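Local coordinates for CDP-4-keto-6-deoxy-D-glucose-3-dehydrase (Yersinia pseudotuberculosis, PDB 3BB8), which probably removes the C3 hydroxyl of CDP-4-keto-6-deoxy-D-glucose, using a vitamin B6 cofactor, in the biosynthesis of lipopolysaccharide sugars, at residues L46-E51 against C298-L303; K220-G225 against E307-K312; K238-S243 against Y282-Y287; L91-A96 against G209-V214; D322-C327 against F347-K352. The protein carries 1 engineered substitution. All coordinates share one frame; numbering follows the deposited sequence.

Contact 1: residues L46-E51 against C298-L303; sequences LQLMVE and CGLAQL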
# COMPACT_ATOMS: atom_id res chain seq x y z
N LEU A 46 -15.22 -4.93 -16.16
CA LEU A 46 -14.21 -4.94 -17.21
C LEU A 46 -14.26 -3.71 -18.09
O LEU A 46 -13.22 -3.22 -18.54
CB LEU A 46 -14.33 -6.19 -18.09
CG LEU A 46 -13.81 -7.50 -17.49
CD1 LEU A 46 -14.82 -8.03 -16.48
CD2 LEU A 46 -13.58 -8.52 -18.59
N GLN A 47 -15.46 -3.19 -18.32
CA GLN A 47 -15.60 -2.01 -19.16
C GLN A 47 -14.92 -0.80 -18.53
O GLN A 47 -14.05 -0.18 -19.15
CB GLN A 47 -17.07 -1.72 -19.43
CG GLN A 47 -17.74 -2.76 -20.33
CD GLN A 47 -19.14 -2.36 -20.75
OE1 GLN A 47 -19.99 -2.06 -19.91
NE2 GLN A 47 -19.39 -2.37 -22.06
N LEU A 48 -15.31 -0.48 -17.30
CA LEU A 48 -14.71 0.66 -16.61
C LEU A 48 -13.19 0.53 -16.50
O LEU A 48 -12.48 1.50 -16.77
CB LEU A 48 -15.33 0.83 -15.21
CG LEU A 48 -16.84 1.09 -15.19
CD1 LEU A 48 -17.23 1.73 -13.86
CD2 LEU A 48 -17.23 2.01 -16.34
N MET A 49 -12.69 -0.64 -16.14
CA MET A 49 -11.24 -0.79 -16.04
C MET A 49 -10.59 -0.44 -17.37
O MET A 49 -9.47 0.06 -17.41
CB MET A 49 -10.87 -2.21 -15.62
CG MET A 49 -11.21 -2.52 -14.18
SD MET A 49 -10.40 -4.01 -13.61
CE MET A 49 -11.44 -5.26 -14.40
N VAL A 50 -11.29 -0.72 -18.46
CA VAL A 50 -10.76 -0.40 -19.78
C VAL A 50 -10.80 1.11 -19.96
O VAL A 50 -9.86 1.70 -20.49
CB VAL A 50 -11.58 -1.10 -20.90
CG1 VAL A 50 -11.27 -0.47 -22.25
CG2 VAL A 50 -11.20 -2.58 -20.94
N GLU A 51 -11.89 1.73 -19.51
CA GLU A 51 -12.01 3.18 -19.61
C GLU A 51 -10.83 3.84 -18.90
O GLU A 51 -10.14 4.68 -19.48
CB GLU A 51 -13.31 3.67 -18.99
CG GLU A 51 -14.49 3.58 -19.93
CD GLU A 51 -15.34 4.84 -19.91
OE1 GLU A 51 -16.04 5.07 -18.89
OE2 GLU A 51 -15.29 5.60 -20.90
N CYS A 298 -12.88 -0.59 -11.14
CA CYS A 298 -13.43 -1.88 -10.80
C CYS A 298 -14.35 -1.71 -9.60
O CYS A 298 -15.48 -2.19 -9.60
CB CYS A 298 -12.31 -2.87 -10.46
SG CYS A 298 -12.82 -4.60 -10.32
N GLY A 299 -13.88 -1.00 -8.59
CA GLY A 299 -14.68 -0.77 -7.41
C GLY A 299 -15.97 -0.03 -7.70
O GLY A 299 -17.01 -0.34 -7.12
N LEU A 300 -15.91 0.96 -8.59
CA LEU A 300 -17.11 1.74 -8.93
C LEU A 300 -18.19 0.85 -9.52
O LEU A 300 -19.34 0.91 -9.09
CB LEU A 300 -16.76 2.88 -9.90
CG LEU A 300 -17.91 3.85 -10.21
CD1 LEU A 300 -18.44 4.49 -8.93
CD2 LEU A 300 -17.42 4.90 -11.17
N ALA A 301 -17.83 0.03 -10.49
CA ALA A 301 -18.78 -0.90 -11.11
C ALA A 301 -19.40 -1.78 -10.03
O ALA A 301 -20.63 -1.90 -9.94
CB ALA A 301 -18.07 -1.78 -12.15
N GLN A 302 -18.55 -2.37 -9.20
CA GLN A 302 -18.98 -3.24 -8.10
C GLN A 302 -20.02 -2.55 -7.22
O GLN A 302 -20.95 -3.19 -6.73
CB GLN A 302 -17.77 -3.64 -7.23
CG GLN A 302 -16.76 -4.59 -7.87
CD GLN A 302 -17.23 -6.05 -7.86
OE1 GLN A 302 -17.99 -6.48 -8.73
NE2 GLN A 302 -16.78 -6.80 -6.86
N LEU A 303 -19.86 -1.25 -7.00
CA LEU A 303 -20.79 -0.52 -6.15
C LEU A 303 -22.24 -0.60 -6.60
O LEU A 303 -23.17 -0.42 -5.81
CB LEU A 303 -20.37 0.95 -6.04
CG LEU A 303 -19.35 1.28 -4.94
CD1 LEU A 303 -19.00 2.76 -5.00
CD2 LEU A 303 -19.94 0.93 -3.58
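Met49 and Cys298, their CA atoms 5.8 Å apart, mark the closest backbone pairing of two helical segments that run nearly antiparallel, the axes at 148° and 8.3 Å at their nearest. Met49 lays SD alongside Cys298, 3.9 Å from Cys298 CB, and its CG comes equally near that carbon; the two sulfurs, Met49 SD and Cys298 SG, stand 4.1 Å apart. Leu48, beside Met49, sends one methyl to Leu300 and Ala301, further along the partner helix. With CG swung anti to the carbonyl carbon (chi1 -60°), its CD1 rests on the helix backbone, 3.8 Å from Ala301 N, with Ala301 CB at 4.0 Å and Leu300 CB at 4.2 Å. Packing is van der Waals throughout, a thioether against a thiol-bearing CB at one end and a leucine methyl at the other. Helix 62-75 covers Leu300 through Ala66, helix 6-15 packs on the far face of helix 43-55, and Ser53 and Leu58 of the second subunit close over Met49 and Cys298 respectively.

Contact 2: residues K220-G225 against E307-K312; sequences KHITMG and EEFVEK. Engineered in segment 220-225: Lys220 (natural residue His). With PLP (pyridoxal-5'-phosphate), chain C.
Phe309, on the long helix 293-323 of this aspartate aminotransferase fold, meets His221 and Ile222 in the loop that carries residue 220, here an engineered lysine bound to the cofactor. Across the segments the contact is van der Waals. The aromatic ring leans obliquely on the backbone carbonyl of His221, with Phe309 CD2 3.5 Å from His221 O. Ile222 comes at the ring edge near its plane, its CG2 4.3 Å from Phe309 CD2. Phe309 has CG anti to its carbonyl carbon (chi1 -70°), which carries the ring out from the helix toward the loop; Pro415 also touches it.

Polar bonds shape the loop itself. Thr223 OG1 accepts from Gly225 N at 2.9 Å, an ST turn with a bent N-H...O angle of 131°, and the same hydroxyl bonds to Phe216 O. Gly225 has a positive phi, which glycine tolerates easily. His221 NE2 makes a weak hydrogen bond to the backbone O of Asp194, whose carboxylate binds the cofactor.

The covalent link belongs to Lys220, which replaces the natural histidine. Pyridoxal phosphate is further gripped by Ser87, Ser215, Gly86 and Asp191 of the same chain and by Trp247 of the second subunit. The lysine chain bends at chi2 (77°) and then runs extended to the cofactor, where Lys220 NZ lies 1.3 Å from PLP C4A, consistent with a Schiff base.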
# COMPACT_ATOMS: atom_id res chain seq x y z
N LYS A 220 -13.75 -10.30 -0.30
CA LYS A 220 -14.69 -9.41 0.37
C LYS A 220 -15.97 -9.03 -0.43
O LYS A 220 -16.14 -9.43 -1.58
CB LYS A 220 -13.92 -8.17 0.88
CG LYS A 220 -13.27 -8.35 2.30
CD LYS A 220 -11.95 -9.18 2.39
CE LYS A 220 -11.64 -9.61 3.86
NZ LYS A 220 -10.23 -10.04 4.34
N HIS A 221 -16.88 -8.29 0.19
CA HIS A 221 -18.14 -7.91 -0.46
C HIS A 221 -18.01 -7.41 -1.90
O HIS A 221 -18.71 -7.90 -2.78
CB HIS A 221 -18.87 -6.91 0.42
CG HIS A 221 -19.32 -7.49 1.72
ND1 HIS A 221 -20.52 -8.16 1.86
CD2 HIS A 221 -18.72 -7.55 2.93
CE1 HIS A 221 -20.63 -8.60 3.10
NE2 HIS A 221 -19.55 -8.24 3.77
N ILE A 222 -17.14 -6.43 -2.13
CA ILE A 222 -16.90 -5.93 -3.48
C ILE A 222 -15.39 -5.90 -3.63
O ILE A 222 -14.68 -5.83 -2.63
CB ILE A 222 -17.49 -4.51 -3.72
CG1 ILE A 222 -16.82 -3.48 -2.80
CG2 ILE A 222 -18.99 -4.55 -3.52
CD1 ILE A 222 -17.31 -2.06 -3.01
N THR A 223 -14.89 -5.93 -4.86
CA THR A 223 -13.44 -5.95 -5.03
C THR A 223 -12.80 -4.98 -6.03
O THR A 223 -13.45 -4.47 -6.95
CB THR A 223 -13.00 -7.37 -5.42
OG1 THR A 223 -11.57 -7.45 -5.47
CG2 THR A 223 -13.57 -7.72 -6.79
N MET A 224 -11.50 -4.73 -5.84
CA MET A 224 -10.71 -4.02 -6.84
C MET A 224 -9.45 -4.79 -7.22
O MET A 224 -8.47 -4.21 -7.69
CB MET A 224 -10.17 -2.71 -6.26
CG MET A 224 -11.25 -1.72 -5.87
SD MET A 224 -10.58 -0.13 -5.35
CE MET A 224 -11.97 0.55 -4.46
N GLY A 225 -9.47 -6.10 -7.01
CA GLY A 225 -8.26 -6.85 -6.73
C GLY A 225 -7.61 -6.63 -5.38
O GLY A 225 -7.68 -7.50 -4.50
N GLU A 307 -25.95 -3.69 -3.23
CA GLU A 307 -27.24 -3.94 -2.59
C GLU A 307 -27.73 -5.35 -2.91
O GLU A 307 -28.29 -6.03 -2.06
CB GLU A 307 -28.26 -2.90 -3.03
CG GLU A 307 -27.95 -1.51 -2.49
CD GLU A 307 -29.00 -0.48 -2.84
OE1 GLU A 307 -29.15 -0.17 -4.04
OE2 GLU A 307 -29.68 0.02 -1.91
N GLU A 308 -27.49 -5.78 -4.14
CA GLU A 308 -27.86 -7.11 -4.59
C GLU A 308 -27.08 -8.11 -3.73
O GLU A 308 -27.65 -9.00 -3.09
CB GLU A 308 -27.48 -7.27 -6.06
CG GLU A 308 -27.82 -8.62 -6.65
CD GLU A 308 -26.80 -9.06 -7.69
OE1 GLU A 308 -26.38 -8.22 -8.52
OE2 GLU A 308 -26.43 -10.26 -7.68
N PHE A 309 -25.76 -7.94 -3.72
CA PHE A 309 -24.86 -8.80 -2.96
C PHE A 309 -25.25 -8.94 -1.50
O PHE A 309 -25.34 -10.06 -0.99
CB PHE A 309 -23.43 -8.27 -3.05
CG PHE A 309 -22.80 -8.42 -4.40
CD1 PHE A 309 -23.33 -9.30 -5.34
CD2 PHE A 309 -21.64 -7.73 -4.72
CE1 PHE A 309 -22.71 -9.49 -6.58
CE2 PHE A 309 -21.01 -7.91 -5.95
CZ PHE A 309 -21.55 -8.79 -6.89
N VAL A 310 -25.49 -7.82 -0.82
CA VAL A 310 -25.86 -7.85 0.59
C VAL A 310 -27.15 -8.65 0.81
O VAL A 310 -27.25 -9.42 1.76
CB VAL A 310 -26.07 -6.42 1.13
CG1 VAL A 310 -26.49 -6.47 2.59
CG2 VAL A 310 -24.78 -5.62 0.97
N GLU A 311 -28.12 -8.44 -0.07
CA GLU A 311 -29.40 -9.14 0.01
C GLU A 311 -29.19 -10.64 -0.22
O GLU A 311 -29.76 -11.46 0.49
CB GLU A 311 -30.35 -8.57 -1.04
CG GLU A 311 -31.61 -9.39 -1.29
CD GLU A 311 -32.52 -8.77 -2.36
OE1 GLU A 311 -32.02 -8.47 -3.47
OE2 GLU A 311 -33.73 -8.60 -2.09
N LYS A 312 -28.37 -10.97 -1.20
CA LYS A 312 -28.07 -12.36 -1.54
C LYS A 312 -27.34 -13.09 -0.41
O LYS A 312 -27.62 -14.25 -0.12
CB LYS A 312 -27.25 -12.41 -2.82
CG LYS A 312 -26.92 -13.81 -3.31
CD LYS A 312 -28.19 -14.61 -3.58
CE LYS A 312 -27.85 -16.00 -4.11
NZ LYS A 312 -29.07 -16.87 -4.24
N1 PLP C . -9.56 -7.18 8.82
C2 PLP C . -10.41 -8.24 8.54
C2A PLP C . -11.36 -8.70 9.63
C3 PLP C . -10.37 -8.85 7.25
O3 PLP C . -11.17 -9.89 6.93
C4 PLP C . -9.44 -8.36 6.23
C4A PLP C . -9.46 -9.05 4.83
C5 PLP C . -8.58 -7.27 6.60
C6 PLP C . -8.68 -6.70 7.92
C5A PLP C . -7.55 -6.61 5.73
O4P PLP C . -7.89 -6.54 4.42
P PLP C . -6.90 -6.82 3.18
O1P PLP C . -7.55 -6.15 1.98
O2P PLP C . -6.87 -8.45 3.02
O3P PLP C . -5.51 -6.27 3.49

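Contact 3: residues K238-S243 against Y282-Y287; sequences KSIIES and YSHLGY
Ser243, near the end of helix 235-245, lies against His284 and Ser283 in the loop ahead of helix 293-323, while its hydroxyl finds its strongest polar partner in the backbone O of Arg249. A chi1 of 176°, OG anti to the backbone N, projects that hydroxyl off the helix and places it beside the edge of the imidazole, in the ring plane. The gap from Ser243 OG to His284 CD2, 2.9 Å, is unusually short and should be read with caution. His284 turns its ring back to the helix with CG anti to the carbonyl carbon (chi1 -63°). Ile240 fills in beside it, its CG1 approaching His284 NE2 obliquely at 4.3 Å, while Phe244 stacks on the imidazole. Ser283 holds OG between its backbone N and carbonyl carbon (chi1 58°), facing Ser243; Ser243 OG to Ser283 OG is at most a weak hydrogen bond, 3.4 Å, since the same proton can go to Arg249 O. Beyond the histidine the loop bends in an inverse gamma turn centred on Leu285, and Gly286 O is taken up by Asn125 of the second subunit. Ser243 probably spends its proton on Arg249 O, leaving the loop to be held largely by ring packing and by backbone bonds of His284 with Gly248 and Tyr287 with Phe244.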
# COMPACT_ATOMS: atom_id res chain seq x y z
N LYS A 238 -10.31 13.14 8.68
CA LYS A 238 -10.17 12.96 7.25
C LYS A 238 -8.88 13.62 6.78
O LYS A 238 -8.13 13.05 5.97
CB LYS A 238 -11.38 13.56 6.55
CG LYS A 238 -11.41 13.43 5.03
CD LYS A 238 -10.49 14.44 4.36
CE LYS A 238 -10.74 14.48 2.87
NZ LYS A 238 -9.95 15.57 2.21
N SER A 239 -8.61 14.82 7.28
CA SER A 239 -7.39 15.54 6.90
C SER A 239 -6.13 14.87 7.42
O SER A 239 -5.14 14.81 6.71
CB SER A 239 -7.44 16.99 7.37
OG SER A 239 -8.27 17.74 6.50
N ILE A 240 -6.18 14.38 8.65
CA ILE A 240 -5.02 13.69 9.22
C ILE A 240 -4.72 12.44 8.39
O ILE A 240 -3.58 12.24 7.96
CB ILE A 240 -5.27 13.29 10.71
CG1 ILE A 240 -5.06 14.50 11.63
CG2 ILE A 240 -4.28 12.22 11.15
CD1 ILE A 240 -5.82 15.73 11.25
N ILE A 241 -5.75 11.61 8.16
CA ILE A 241 -5.63 10.36 7.40
C ILE A 241 -4.97 10.58 6.05
O ILE A 241 -3.98 9.93 5.72
CB ILE A 241 -7.02 9.72 7.09
CG1 ILE A 241 -7.89 9.68 8.34
CG2 ILE A 241 -6.85 8.30 6.52
CD1 ILE A 241 -7.38 8.78 9.40
N GLU A 242 -5.57 11.48 5.27
CA GLU A 242 -5.09 11.81 3.93
C GLU A 242 -3.61 12.19 3.92
O GLU A 242 -2.86 11.81 3.01
CB GLU A 242 -5.93 12.95 3.35
CG GLU A 242 -5.65 13.27 1.88
CD GLU A 242 -6.73 14.16 1.27
OE1 GLU A 242 -7.02 15.22 1.86
OE2 GLU A 242 -7.28 13.79 0.20
N SER A 243 -3.19 12.94 4.93
CA SER A 243 -1.80 13.37 5.06
C SER A 243 -0.90 12.14 5.24
O SER A 243 0.13 12.02 4.58
CB SER A 243 -1.65 14.30 6.26
OG SER A 243 -0.30 14.65 6.46
N TYR A 282 6.13 18.61 5.14
CA TYR A 282 5.58 17.42 5.79
C TYR A 282 5.18 17.57 7.26
O TYR A 282 6.02 17.78 8.12
CB TYR A 282 6.59 16.30 5.59
CG TYR A 282 6.91 16.10 4.13
CD1 TYR A 282 6.05 15.37 3.30
CD2 TYR A 282 8.04 16.69 3.55
CE1 TYR A 282 6.31 15.23 1.94
CE2 TYR A 282 8.31 16.55 2.19
CZ TYR A 282 7.44 15.82 1.39
OH TYR A 282 7.70 15.66 0.05
N SER A 283 3.89 17.41 7.51
CA SER A 283 3.32 17.53 8.85
C SER A 283 3.15 16.22 9.60
O SER A 283 2.81 16.23 10.78
CB SER A 283 1.96 18.19 8.76
OG SER A 283 1.11 17.43 7.90
N HIS A 284 3.36 15.09 8.93
CA HIS A 284 3.21 13.79 9.61
C HIS A 284 4.21 12.74 9.14
O HIS A 284 4.77 12.84 8.04
CB HIS A 284 1.80 13.23 9.40
CG HIS A 284 0.71 14.07 9.99
ND1 HIS A 284 0.50 14.18 11.35
CD2 HIS A 284 -0.27 14.80 9.40
CE1 HIS A 284 -0.56 14.93 11.57
NE2 HIS A 284 -1.05 15.33 10.41
N LEU A 285 4.43 11.74 9.99
CA LEU A 285 5.31 10.61 9.70
C LEU A 285 4.45 9.75 8.77
O LEU A 285 3.74 8.83 9.22
CB LEU A 285 5.62 9.86 11.00
CG LEU A 285 6.63 8.72 10.97
CD1 LEU A 285 7.98 9.25 10.52
CD2 LEU A 285 6.74 8.12 12.38
N GLY A 286 4.49 10.05 7.48
CA GLY A 286 3.65 9.35 6.53
C GLY A 286 4.18 8.18 5.75
O GLY A 286 5.32 7.73 5.90
N TYR A 287 3.29 7.68 4.89
CA TYR A 287 3.52 6.55 4.00
C TYR A 287 3.07 7.02 2.63
O TYR A 287 2.88 8.21 2.40
CB TYR A 287 2.59 5.38 4.36
CG TYR A 287 2.72 4.85 5.76
CD1 TYR A 287 1.98 5.39 6.81
CD2 TYR A 287 3.61 3.81 6.04
CE1 TYR A 287 2.12 4.91 8.11
CE2 TYR A 287 3.76 3.33 7.32
CZ TYR A 287 3.02 3.88 8.35
OH TYR A 287 3.20 3.39 9.62

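Contact 4: residues L91-A96 against G209-V214; sequences LLALTA and GDIGTV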
# COMPACT_ATOMS: atom_id res chain seq x y z
N LEU A 91 -4.28 0.40 9.17
CA LEU A 91 -3.03 1.07 9.53
C LEU A 91 -3.19 2.59 9.60
O LEU A 91 -2.75 3.22 10.57
CB LEU A 91 -1.93 0.74 8.52
CG LEU A 91 -0.58 1.42 8.79
CD1 LEU A 91 -0.06 1.02 10.16
CD2 LEU A 91 0.42 1.02 7.71
N LEU A 92 -3.84 3.17 8.59
CA LEU A 92 -4.07 4.62 8.52
C LEU A 92 -5.03 5.12 9.61
O LEU A 92 -4.83 6.19 10.18
CB LEU A 92 -4.61 4.99 7.13
CG LEU A 92 -3.61 4.91 5.96
CD1 LEU A 92 -4.32 5.13 4.64
CD2 LEU A 92 -2.53 5.99 6.15
N ALA A 93 -6.07 4.34 9.90
CA ALA A 93 -7.06 4.69 10.91
C ALA A 93 -6.43 4.85 12.29
O ALA A 93 -6.63 5.86 12.96
CB ALA A 93 -8.16 3.63 10.96
N LEU A 94 -5.64 3.86 12.70
CA LEU A 94 -4.98 3.89 14.01
C LEU A 94 -3.84 4.90 14.07
O LEU A 94 -3.66 5.58 15.07
CB LEU A 94 -4.45 2.49 14.35
CG LEU A 94 -3.98 2.09 15.76
CD1 LEU A 94 -2.66 2.77 16.11
CD2 LEU A 94 -5.07 2.43 16.76
N THR A 95 -3.07 4.99 12.99
CA THR A 95 -1.93 5.90 12.93
C THR A 95 -2.36 7.35 13.03
O THR A 95 -1.75 8.14 13.73
CB THR A 95 -1.13 5.70 11.64
OG1 THR A 95 -0.64 4.36 11.58
CG2 THR A 95 0.06 6.69 11.58
N ALA A 96 -3.42 7.69 12.30
CA ALA A 96 -3.96 9.04 12.29
C ALA A 96 -4.28 9.55 13.69
O ALA A 96 -4.12 10.74 13.98
CB ALA A 96 -5.19 9.06 11.45
N GLY A 209 -18.51 4.64 15.30
CA GLY A 209 -17.28 5.10 15.90
C GLY A 209 -16.64 6.27 15.16
O GLY A 209 -17.24 6.85 14.25
N ASP A 210 -15.42 6.59 15.55
CA ASP A 210 -14.71 7.70 14.92
C ASP A 210 -14.20 7.38 13.52
O ASP A 210 -14.39 8.19 12.61
CB ASP A 210 -13.57 8.14 15.83
CG ASP A 210 -14.03 8.40 17.24
OD1 ASP A 210 -13.92 7.49 18.09
OD2 ASP A 210 -14.54 9.51 17.50
N ILE A 211 -13.56 6.24 13.33
CA ILE A 211 -13.06 5.87 12.00
C ILE A 211 -13.58 4.49 11.60
O ILE A 211 -13.77 3.63 12.44
CB ILE A 211 -11.52 5.79 11.94
CG1 ILE A 211 -10.86 6.99 12.63
CG2 ILE A 211 -11.08 5.73 10.49
CD1 ILE A 211 -10.87 8.24 11.81
N GLY A 212 -13.80 4.30 10.30
CA GLY A 212 -14.25 3.02 9.79
C GLY A 212 -13.32 2.58 8.68
O GLY A 212 -12.71 3.42 8.00
N THR A 213 -13.19 1.26 8.48
CA THR A 213 -12.32 0.72 7.44
C THR A 213 -13.02 -0.44 6.74
O THR A 213 -13.83 -1.14 7.34
CB THR A 213 -11.00 0.19 8.03
OG1 THR A 213 -11.30 -0.88 8.95
CG2 THR A 213 -10.27 1.29 8.78
N VAL A 214 -12.70 -0.64 5.46
CA VAL A 214 -13.29 -1.72 4.69
C VAL A 214 -12.23 -2.20 3.71
O VAL A 214 -11.28 -1.46 3.40
CB VAL A 214 -14.56 -1.24 3.92
CG1 VAL A 214 -14.17 -0.26 2.83
CG2 VAL A 214 -15.30 -2.44 3.32
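Ala93 presses its methyl onto Ile211 and Thr213, joining helix 86-96 to strand 211-215 of the central mixed sheet in the aspartate aminotransferase fold. The tight part is small and apolar. Ala93 CB sits 3.6 Å from Ile211 CG2 and 3.8 Å from Thr213 CG2, resting on two side chains that project from the same face of the strand; Gly212 intervenes. The short alanine lets the helix come close, with Ala93 CA and Ile211 CA 6.2 Å apart. Toward Ala93, Thr213 presents its methyl: its chi1 of 62° sets CG2 anti to the carbonyl carbon, facing the helix. Ile189 of the adjacent strand also supports Ala93, and Leu237 and Val230 pack on Ile211.

Away from this spot the segments part. Leu91 and Leu94 leave the strand, Leu91 for Tyr287 and Leu94 for Leu107. At the other end, Gly209 and Asp210 form a partly exposed turn, pinned instead by Glu190 and Leu188. The N-terminal end of helix 86-96 carries Gly86 and Ser87, which bind the cofactor, so the packing seats a cofactor-binding helix on the sheet.

Within the helix, Leu91 O is gripped twice, from opposite faces of its plane: by Thr95 N at 3.0 Å and by Thr95 OG1 at 2.6 Å, the hydroxyl lying 35° out of that plane.

Contact 5: residues D322-C327 against F347-K352; sequences DALQSC and FPITLK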
# COMPACT_ATOMS: atom_id res chain seq x y z
N ASP A 322 -31.00 -22.90 7.82
CA ASP A 322 -32.26 -23.61 8.01
C ASP A 322 -32.02 -25.08 7.67
O ASP A 322 -32.34 -25.97 8.44
CB ASP A 322 -33.34 -23.04 7.08
CG ASP A 322 -34.65 -23.80 7.19
OD1 ASP A 322 -35.29 -23.72 8.26
OD2 ASP A 322 -35.02 -24.47 6.20
N ALA A 323 -31.45 -25.30 6.49
CA ALA A 323 -31.14 -26.64 6.03
C ALA A 323 -30.19 -27.39 6.97
O ALA A 323 -30.38 -28.59 7.23
CB ALA A 323 -30.54 -26.56 4.65
N LEU A 324 -29.18 -26.70 7.48
CA LEU A 324 -28.19 -27.30 8.38
C LEU A 324 -28.68 -27.51 9.81
O LEU A 324 -27.94 -28.00 10.66
CB LEU A 324 -26.93 -26.42 8.40
CG LEU A 324 -25.62 -26.98 7.85
CD1 LEU A 324 -25.87 -27.84 6.63
CD2 LEU A 324 -24.69 -25.82 7.52
N GLN A 325 -29.92 -27.13 10.08
CA GLN A 325 -30.44 -27.30 11.42
C GLN A 325 -30.54 -28.79 11.76
O GLN A 325 -30.69 -29.17 12.92
CB GLN A 325 -31.82 -26.66 11.53
CG GLN A 325 -32.17 -26.25 12.95
CD GLN A 325 -31.63 -24.89 13.30
OE1 GLN A 325 -31.60 -24.50 14.46
NE2 GLN A 325 -31.20 -24.14 12.29
N SER A 326 -30.44 -29.63 10.74
CA SER A 326 -30.53 -31.07 10.92
C SER A 326 -29.30 -31.66 11.60
O SER A 326 -29.32 -32.81 12.04
CB SER A 326 -30.72 -31.74 9.57
OG SER A 326 -29.62 -31.47 8.72
N CYS A 327 -28.23 -30.88 11.68
CA CYS A 327 -27.00 -31.34 12.30
C CYS A 327 -26.76 -30.67 13.65
O CYS A 327 -25.72 -30.87 14.27
CB CYS A 327 -25.82 -31.06 11.38
SG CYS A 327 -26.03 -31.71 9.73
N PHE A 347 -20.08 -18.18 6.54
CA PHE A 347 -20.95 -18.94 7.45
C PHE A 347 -20.10 -19.68 8.48
O PHE A 347 -19.56 -20.74 8.20
CB PHE A 347 -21.76 -19.95 6.63
CG PHE A 347 -22.93 -20.54 7.37
CD1 PHE A 347 -24.12 -19.83 7.49
CD2 PHE A 347 -22.84 -21.82 7.92
CE1 PHE A 347 -25.22 -20.39 8.15
CE2 PHE A 347 -23.92 -22.39 8.58
CZ PHE A 347 -25.12 -21.67 8.69
N PRO A 348 -19.97 -19.12 9.70
CA PRO A 348 -19.17 -19.74 10.78
C PRO A 348 -19.86 -20.90 11.52
O PRO A 348 -21.00 -20.78 11.98
CB PRO A 348 -18.89 -18.56 11.70
CG PRO A 348 -20.18 -17.78 11.62
CD PRO A 348 -20.49 -17.81 10.12
N ILE A 349 -19.13 -22.00 11.65
CA ILE A 349 -19.64 -23.20 12.31
C ILE A 349 -18.63 -23.76 13.32
O ILE A 349 -17.46 -23.92 13.00
CB ILE A 349 -19.92 -24.31 11.28
CG1 ILE A 349 -20.99 -23.84 10.30
CG2 ILE A 349 -20.36 -25.59 11.99
CD1 ILE A 349 -21.13 -24.72 9.08
N THR A 350 -19.11 -24.04 14.53
CA THR A 350 -18.26 -24.64 15.56
C THR A 350 -18.62 -26.10 15.79
O THR A 350 -19.73 -26.42 16.23
CB THR A 350 -18.38 -23.87 16.89
OG1 THR A 350 -17.88 -22.54 16.73
CG2 THR A 350 -17.59 -24.58 17.98
N LEU A 351 -17.68 -26.99 15.49
CA LEU A 351 -17.89 -28.42 15.66
C LEU A 351 -17.76 -28.83 17.12
O LEU A 351 -16.76 -28.52 17.77
CB LEU A 351 -16.91 -29.22 14.80
CG LEU A 351 -16.77 -30.70 15.13
CD1 LEU A 351 -17.96 -31.49 14.60
CD2 LEU A 351 -15.46 -31.25 14.58
N LYS A 352 -18.77 -29.52 17.63
CA LYS A 352 -18.81 -29.90 19.04
C LYS A 352 -17.68 -30.87 19.37
O LYS A 352 -17.40 -31.80 18.62
CB LYS A 352 -20.16 -30.53 19.39
CG LYS A 352 -21.28 -29.52 19.56
CD LYS A 352 -22.59 -30.20 19.93
CE LYS A 352 -23.75 -29.22 19.90
NZ LYS A 352 -23.52 -28.07 20.81
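Leu324 holds chi1 at -115°, off the staggered positions, and this brings its CD2 down onto Phe347 and Ile349, whose side chains rise from the same side of the strand. Ile349, with CG1 anti to the carbonyl carbon (chi1 -61°), extends CD1 to meet that methyl. One methyl of Leu324 makes the whole contact. Leu324 CD2 is 3.7 Å from Phe347 CE2, meeting the ring obliquely where the two side chains pass antiparallel, and 4.0 Å from Ile349 CD1, the leucine and isoleucine side chains running nearly perpendicular. Ile349 CD1 in turn lies in plane at the edge of the Phe347 ring, so the three groups lock together. Phe429 of helix 419-432 touches both Leu324 and Ile349, and Phe317 meets the Phe347 ring. The following residues form a 3-10 turn, Cys327 N bonding to Leu324 O at 3.1 Å. Helices packed this way on a three-stranded antiparallel sheet (331-332, 347-351, 408-411) are consistent with the small C-terminal domain of aspartate aminotransferase-fold enzymes.

How the contacts relate
Helix 293-323 strings three contacts together: contact 1 near its start, contact 2 further along and contact 5 at its end, with centres 14 Å apart for contacts 1 and 2 and 24 Å for contacts 2 and 5. Contacts 1 and 2 touch, Cys298 SG lying 3.4 Å from Thr223 O. Contacts 3 and 4 form a second pair, 13 Å between centres, where Tyr287 CZ reaches Leu91 CD2 at 3.9 Å. The cofactor lies closest to contact 2, which binds it covalently through the engineered Lys220; Thr213 of contact 4 is about 6 Å from a bound PLP, Cys298 about 13 Å and Ser243 about 14 Å by side chain. Contact 5 is remote, 46 Å between centres from contact 3.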